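Local coordinates for protein nicotinate-nucleotide pyrophosphorylase (Pyrococcus furiosus, PDB 2I14) that probably catalyses the formation of nicotinate ribonucleotide from nicotinate and phosphoribosyl pyrophosphate, a step in NAD biosynthesis, at residues 129-134 and 281-286; 270-275 and 289-294. All blocks are in the same frame, centred on the assembly; numbering follows the deposited sequence.

Contact 1. Residues 129-134 and 281-286; sequences KIAAKF and KIKEIV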
loop_
_atom_site.group_PDB
_atom_site.type_symbol
_atom_site.label_atom_id
_atom_site.label_comp_id
_atom_site.label_asym_id
_atom_site.label_seq_id
_atom_site.Cartn_x
_atom_site.Cartn_y
_atom_site.Cartn_z
ATOM N N LYS A 129 -9.978 -22.414 -16.873
ATOM C CA LYS A 129 -10.984 -22.635 -17.882
ATOM C C LYS A 129 -11.905 -21.423 -17.824
ATOM O O LYS A 129 -12.072 -20.701 -18.812
ATOM C CB LYS A 129 -11.752 -23.935 -17.577
ATOM C CG LYS A 129 -12.727 -24.382 -18.668
ATOM C CD LYS A 129 -12.009 -24.615 -19.996
ATOM C CE LYS A 129 -12.982 -25.001 -21.109
ATOM N NZ LYS A 129 -12.285 -25.275 -22.408
ATOM N N ILE A 130 -12.488 -21.188 -16.656
ATOM C CA ILE A 130 -13.392 -20.068 -16.474
ATOM C C ILE A 130 -12.748 -18.776 -16.952
ATOM O O ILE A 130 -13.307 -18.083 -17.784
ATOM C CB ILE A 130 -13.816 -19.939 -14.994
ATOM C CG1 ILE A 130 -14.651 -21.159 -14.594
ATOM C CG2 ILE A 130 -14.591 -18.658 -14.771
ATOM C CD1 ILE A 130 -15.113 -21.124 -13.167
ATOM N N ALA A 131 -11.564 -18.462 -16.451
ATOM C CA ALA A 131 -10.901 -17.235 -16.860
ATOM C C ALA A 131 -10.710 -17.122 -18.378
ATOM O O ALA A 131 -10.671 -16.015 -18.937
ATOM C CB ALA A 131 -9.562 -17.105 -16.151
ATOM N N ALA A 132 -10.604 -18.266 -19.037
ATOM C CA ALA A 132 -10.408 -18.292 -20.482
ATOM C C ALA A 132 -11.716 -18.294 -21.252
ATOM O O ALA A 132 -11.724 -18.581 -22.441
ATOM C CB ALA A 132 -9.579 -19.513 -20.884
ATOM N N LYS A 133 -12.812 -17.968 -20.567
ATOM C CA LYS A 133 -14.147 -17.931 -21.168
ATOM C C LYS A 133 -14.400 -19.293 -21.816
ATOM O O LYS A 133 -14.806 -19.387 -22.983
ATOM C CB LYS A 133 -14.213 -16.836 -22.231
ATOM C CG LYS A 133 -13.755 -15.464 -21.769
ATOM C CD LYS A 133 -14.912 -14.601 -21.283
ATOM C CE LYS A 133 -15.065 -13.332 -22.135
ATOM N NZ LYS A 133 -13.926 -12.358 -22.035
ATOM N N PHE A 134 -14.127 -20.348 -21.053
ATOM C CA PHE A 134 -14.300 -21.722 -21.509
ATOM C C PHE A 134 -13.708 -22.067 -22.872
ATOM O O PHE A 134 -14.015 -23.114 -23.428
ATOM C CB PHE A 134 -15.766 -22.098 -21.445
ATOM C CG PHE A 134 -16.280 -22.171 -20.049
ATOM C CD1 PHE A 134 -16.269 -23.373 -19.352
ATOM C CD2 PHE A 134 -16.708 -21.014 -19.388
ATOM C CE1 PHE A 134 -16.674 -23.424 -18.011
ATOM C CE2 PHE A 134 -17.114 -21.049 -18.050
ATOM C CZ PHE A 134 -17.097 -22.252 -17.361
ATOM N N LYS A 281 -3.324 -13.303 -16.012
ATOM C CA LYS A 281 -2.648 -13.127 -17.295
ATOM C C LYS A 281 -3.531 -13.481 -18.479
ATOM O O LYS A 281 -3.447 -12.867 -19.533
ATOM C CB LYS A 281 -1.382 -13.978 -17.335
ATOM C CG LYS A 281 -0.206 -13.408 -16.567
ATOM C CD LYS A 281 0.214 -12.063 -17.147
ATOM C CE LYS A 281 1.613 -11.646 -16.677
ATOM N NZ LYS A 281 1.658 -11.277 -15.239
ATOM N N ILE A 282 -4.365 -14.490 -18.293
ATOM C CA ILE A 282 -5.280 -14.954 -19.320
ATOM C C ILE A 282 -6.459 -14.002 -19.437
ATOM O O ILE A 282 -6.933 -13.722 -20.529
ATOM C CB ILE A 282 -5.768 -16.388 -18.987
ATOM C CG1 ILE A 282 -4.651 -17.381 -19.339
ATOM C CG2 ILE A 282 -7.079 -16.698 -19.695
ATOM C CD1 ILE A 282 -4.941 -18.822 -19.014
ATOM N N LYS A 283 -6.922 -13.495 -18.305
ATOM C CA LYS A 283 -8.041 -12.578 -18.310
ATOM C C LYS A 283 -7.691 -11.366 -19.134
ATOM O O LYS A 283 -8.559 -10.773 -19.751
ATOM C CB LYS A 283 -8.382 -12.104 -16.899
ATOM C CG LYS A 283 -8.947 -13.129 -15.962
ATOM C CD LYS A 283 -9.118 -12.501 -14.590
ATOM C CE LYS A 283 -9.403 -13.546 -13.522
ATOM N NZ LYS A 283 -9.217 -13.052 -12.127
ATOM N N GLU A 284 -6.426 -10.977 -19.146
ATOM C CA GLU A 284 -6.071 -9.787 -19.900
ATOM C C GLU A 284 -5.720 -10.088 -21.347
ATOM O O GLU A 284 -5.139 -9.251 -22.043
ATOM C CB GLU A 284 -4.912 -9.043 -19.212
ATOM C CG GLU A 284 -3.554 -9.732 -19.257
ATOM C CD GLU A 284 -2.474 -9.003 -18.440
ATOM O OE1 GLU A 284 -2.398 -9.219 -17.203
ATOM O OE2 GLU A 284 -1.707 -8.209 -19.034
ATOM N N ILE A 285 -6.121 -11.256 -21.828
ATOM C CA ILE A 285 -5.752 -11.622 -23.174
ATOM C C ILE A 285 -6.719 -12.599 -23.869
ATOM O O ILE A 285 -6.562 -12.897 -25.054
ATOM C CB ILE A 285 -4.268 -12.126 -23.104
ATOM C CG1 ILE A 285 -3.373 -11.083 -23.776
ATOM C CG2 ILE A 285 -4.110 -13.540 -23.634
ATOM C CD1 ILE A 285 -1.896 -11.330 -23.632
ATOM N N VAL A 286 -7.748 -13.045 -23.145
ATOM C CA VAL A 286 -8.736 -13.996 -23.669
ATOM C C VAL A 286 -9.377 -13.601 -24.984
ATOM O O VAL A 286 -9.421 -14.387 -25.936
ATOM C CB VAL A 286 -9.924 -14.194 -22.729
ATOM C CG1 VAL A 286 -10.324 -15.642 -22.723
ATOM C CG2 VAL A 286 -9.611 -13.670 -21.356
#
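Ala131 and Lys283 come together where two helices end, with their CA atoms 5.7 Å apart. The CA atoms of Ala132 and Val286, just past the two helix ends, are 5.6 Å apart. Helix 108-131 gives way at Ala132, and helix 279-283 gives way at Glu284. The first ending is a Schellman motif. Phe134 N bonds back to Lys129 O, Lys133 N bonds to Ile130 O, and Lys133 takes the positive phi of the C-prime position. Lys129 NZ also bonds to Phe134 O at this helix end.

The small side chains of Ala131, the last helical residue, and Ala132, just after it, are consistent with so close an approach. Ala131 turns its CB toward the other segment, and Ala131 CB meets the methylene carbon Lys283 CG at 4.0 Å. Ile282 uses its CG2 branch. At chi1 -77° Ile282 CG2 stands opposite the backbone N, and this branch meets Ala132 CB at 3.9 Å. Val286 uses CG1, which rests by the carbonyl of Ala132. Val286 CG1 also meets Lys133 CG at 3.6 Å, and these two side chains cross obliquely. The Lys133 chain then bends at each later torsion, and its NZ forms a salt bridge with Asp287.

The contact is thus apolar at its centre, with the chains of Lys133 and Lys283 along its exposed edge. Phe292 of strand 291-294 touches Ala132, Ile282 and Val286 from the sheet side. Helix ends packed next to each other outside a parallel sheet fit the barrel-like C-terminal domain of the quinolinate phosphoribosyltransferase family, which belongs to the TIM-barrel clan.

Contact 2. Residues 270-275 and 289-294; sequences KIFVSG and VDAFGV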
loop_
_atom_site.group_PDB
_atom_site.type_symbol
_atom_site.label_atom_id
_atom_site.label_comp_id
_atom_site.label_asym_id
_atom_site.label_seq_id
_atom_site.Cartn_x
_atom_site.Cartn_y
_atom_site.Cartn_z
ATOM N N LYS A 270 -5.401 -19.023 -36.554
ATOM C CA LYS A 270 -5.748 -18.631 -35.202
ATOM C C LYS A 270 -4.503 -18.351 -34.360
ATOM O O LYS A 270 -3.379 -18.678 -34.744
ATOM C CB LYS A 270 -6.555 -19.741 -34.552
ATOM C CG LYS A 270 -7.802 -20.152 -35.315
ATOM C CD LYS A 270 -8.386 -21.428 -34.716
ATOM C CE LYS A 270 -9.732 -21.762 -35.300
ATOM N NZ LYS A 270 -10.709 -20.683 -35.013
ATOM N N ILE A 271 -4.720 -17.738 -33.202
ATOM C CA ILE A 271 -3.632 -17.415 -32.296
ATOM C C ILE A 271 -3.654 -18.342 -31.095
ATOM O O ILE A 271 -4.566 -18.287 -30.271
ATOM C CB ILE A 271 -3.731 -15.972 -31.788
ATOM C CG1 ILE A 271 -3.834 -15.007 -32.976
ATOM C CG2 ILE A 271 -2.502 -15.636 -30.953
ATOM C CD1 ILE A 271 -2.603 -14.979 -33.864
ATOM N N PHE A 272 -2.645 -19.198 -31.012
ATOM C CA PHE A 272 -2.514 -20.140 -29.921
ATOM C C PHE A 272 -1.341 -19.668 -29.061
ATOM O O PHE A 272 -0.241 -19.440 -29.575
ATOM C CB PHE A 272 -2.247 -21.525 -30.486
ATOM C CG PHE A 272 -2.226 -22.608 -29.451
ATOM C CD1 PHE A 272 -1.161 -22.723 -28.554
ATOM C CD2 PHE A 272 -3.274 -23.517 -29.363
ATOM C CE1 PHE A 272 -1.145 -23.726 -27.589
ATOM C CE2 PHE A 272 -3.268 -24.525 -28.397
ATOM C CZ PHE A 272 -2.205 -24.631 -27.510
ATOM N N VAL A 273 -1.580 -19.491 -27.760
ATOM C CA VAL A 273 -0.521 -19.030 -26.862
ATOM C C VAL A 273 -0.269 -19.958 -25.683
ATOM O O VAL A 273 -1.145 -20.698 -25.233
ATOM C CB VAL A 273 -0.805 -17.613 -26.292
ATOM C CG1 VAL A 273 -1.100 -16.643 -27.413
ATOM C CG2 VAL A 273 -1.947 -17.674 -25.287
ATOM N N SER A 274 0.956 -19.909 -25.199
ATOM C CA SER A 274 1.341 -20.713 -24.075
ATOM C C SER A 274 2.582 -20.038 -23.505
ATOM O O SER A 274 3.248 -19.264 -24.193
ATOM C CB SER A 274 1.665 -22.132 -24.535
ATOM O OG SER A 274 2.878 -22.148 -25.269
ATOM N N GLY A 275 2.882 -20.313 -22.240
ATOM C CA GLY A 275 4.056 -19.712 -21.649
ATOM C C GLY A 275 3.759 -18.953 -20.382
ATOM O O GLY A 275 3.211 -17.851 -20.417
ATOM N N VAL A 289 -7.133 -14.293 -28.106
ATOM C CA VAL A 289 -6.430 -15.548 -28.303
ATOM C C VAL A 289 -7.454 -16.649 -28.521
ATOM O O VAL A 289 -8.559 -16.613 -27.970
ATOM C CB VAL A 289 -5.528 -15.879 -27.098
ATOM C CG1 VAL A 289 -4.384 -14.890 -27.030
ATOM C CG2 VAL A 289 -6.324 -15.806 -25.829
ATOM N N ASP A 290 -7.078 -17.628 -29.334
ATOM C CA ASP A 290 -7.971 -18.714 -29.664
ATOM C C ASP A 290 -7.902 -19.904 -28.728
ATOM O O ASP A 290 -8.942 -20.447 -28.338
ATOM C CB ASP A 290 -7.720 -19.157 -31.107
ATOM C CG ASP A 290 -8.235 -18.149 -32.121
ATOM O OD1 ASP A 290 -7.542 -17.139 -32.393
ATOM O OD2 ASP A 290 -9.358 -18.367 -32.633
ATOM N N ALA A 291 -6.682 -20.317 -28.381
ATOM C CA ALA A 291 -6.482 -21.455 -27.489
ATOM C C ALA A 291 -5.281 -21.250 -26.592
ATOM O O ALA A 291 -4.270 -20.667 -27.002
ATOM C CB ALA A 291 -6.316 -22.715 -28.287
ATOM N N PHE A 292 -5.396 -21.759 -25.367
ATOM C CA PHE A 292 -4.334 -21.623 -24.371
ATOM C C PHE A 292 -3.556 -22.883 -24.043
ATOM O O PHE A 292 -4.126 -23.975 -23.946
ATOM C CB PHE A 292 -4.901 -21.107 -23.055
ATOM C CG PHE A 292 -5.563 -19.777 -23.152
ATOM C CD1 PHE A 292 -6.910 -19.684 -23.427
ATOM C CD2 PHE A 292 -4.848 -18.616 -22.913
ATOM C CE1 PHE A 292 -7.548 -18.453 -23.456
ATOM C CE2 PHE A 292 -5.479 -17.384 -22.941
ATOM C CZ PHE A 292 -6.839 -17.309 -23.213
ATOM N N GLY A 293 -2.252 -22.704 -23.849
ATOM C CA GLY A 293 -1.364 -23.792 -23.469
ATOM C C GLY A 293 -0.862 -23.451 -22.067
ATOM O O GLY A 293 -0.024 -22.555 -21.888
ATOM N N VAL A 294 -1.367 -24.137 -21.052
ATOM C CA VAL A 294 -0.947 -23.823 -19.696
ATOM C C VAL A 294 -0.079 -24.893 -19.037
ATOM O O VAL A 294 -0.417 -26.072 -19.061
ATOM C CB VAL A 294 -2.172 -23.543 -18.792
ATOM C CG1 VAL A 294 -1.738 -23.322 -17.346
ATOM C CG2 VAL A 294 -2.898 -22.332 -19.293
#
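Asp290 faces the start of strand 270-274 and ties it down with both backbone and side chain. Its OD1 accepts a nearly straight bond from Ile271 N at 3.0 Å (176° at the hydrogen), which arrives from above the carboxylate plane. Its own N donates to Ile271 O at 2.8 Å, in the carbonyl plane. The two residues therefore grip each other in both directions. Lys270 crosses the aspartate at about a right angle. Its CB lies 3.4 Å from Asp290 CG, and the bend at chi4 turns NZ back to form a salt bridge with OD2 at 3.6 Å.

Beyond this point the strands run parallel, 17° apart, as the two strands of a beta-alpha-beta unit connected through helix 279-283. Val273 N donates to Ala291 O, and Val273 O receives Gly293 N at 2.7 Å.

Val273 lies on the same face of the sheet as Phe292. Its CG1 meets Val289 CG1 at 3.7 Å, while its CG2 comes 3.9 Å from Phe292 CD2.

On the other face, Phe272 has CG anti to the backbone N (chi1 -174°). This lays the ring across the neighbouring strand, with Ala291 O over one face and Ala291 CB next to CD2. A leucine in place of Phe272 would probably leave Ala291 and Gly293 poorly covered and open a gap beside the strand. At Gly293 a CB would run into Ser274 CB. Ser274 and Gly275 belong to the pocket that holds the bound phosphoribosyl pyrophosphate analogue.

In the fold
Contacts 1 and 2 have centres 10 Å apart and meet mainly through Phe292. Its ring carries CE1 to 3.4 Å from Ala132 CB and CZ to 3.6 Å from Ile282 CG2. Nearby, Ile282 CD1 lies 4.1 Å from Val294 CG2. Helix 279-283 lies in the chain between strands 270-274 and 291-294, so segment 281-286 of contact 1 belongs to the crossover between the strands of contact 2. The ligand lies at the C-terminal end of strand 270-274. The side chain of Ser274 is about 4 Å from the bound analogue and about 8 Å from a zinc ion. Ile282 is further off, with its side chain about 9 Å from the analogue.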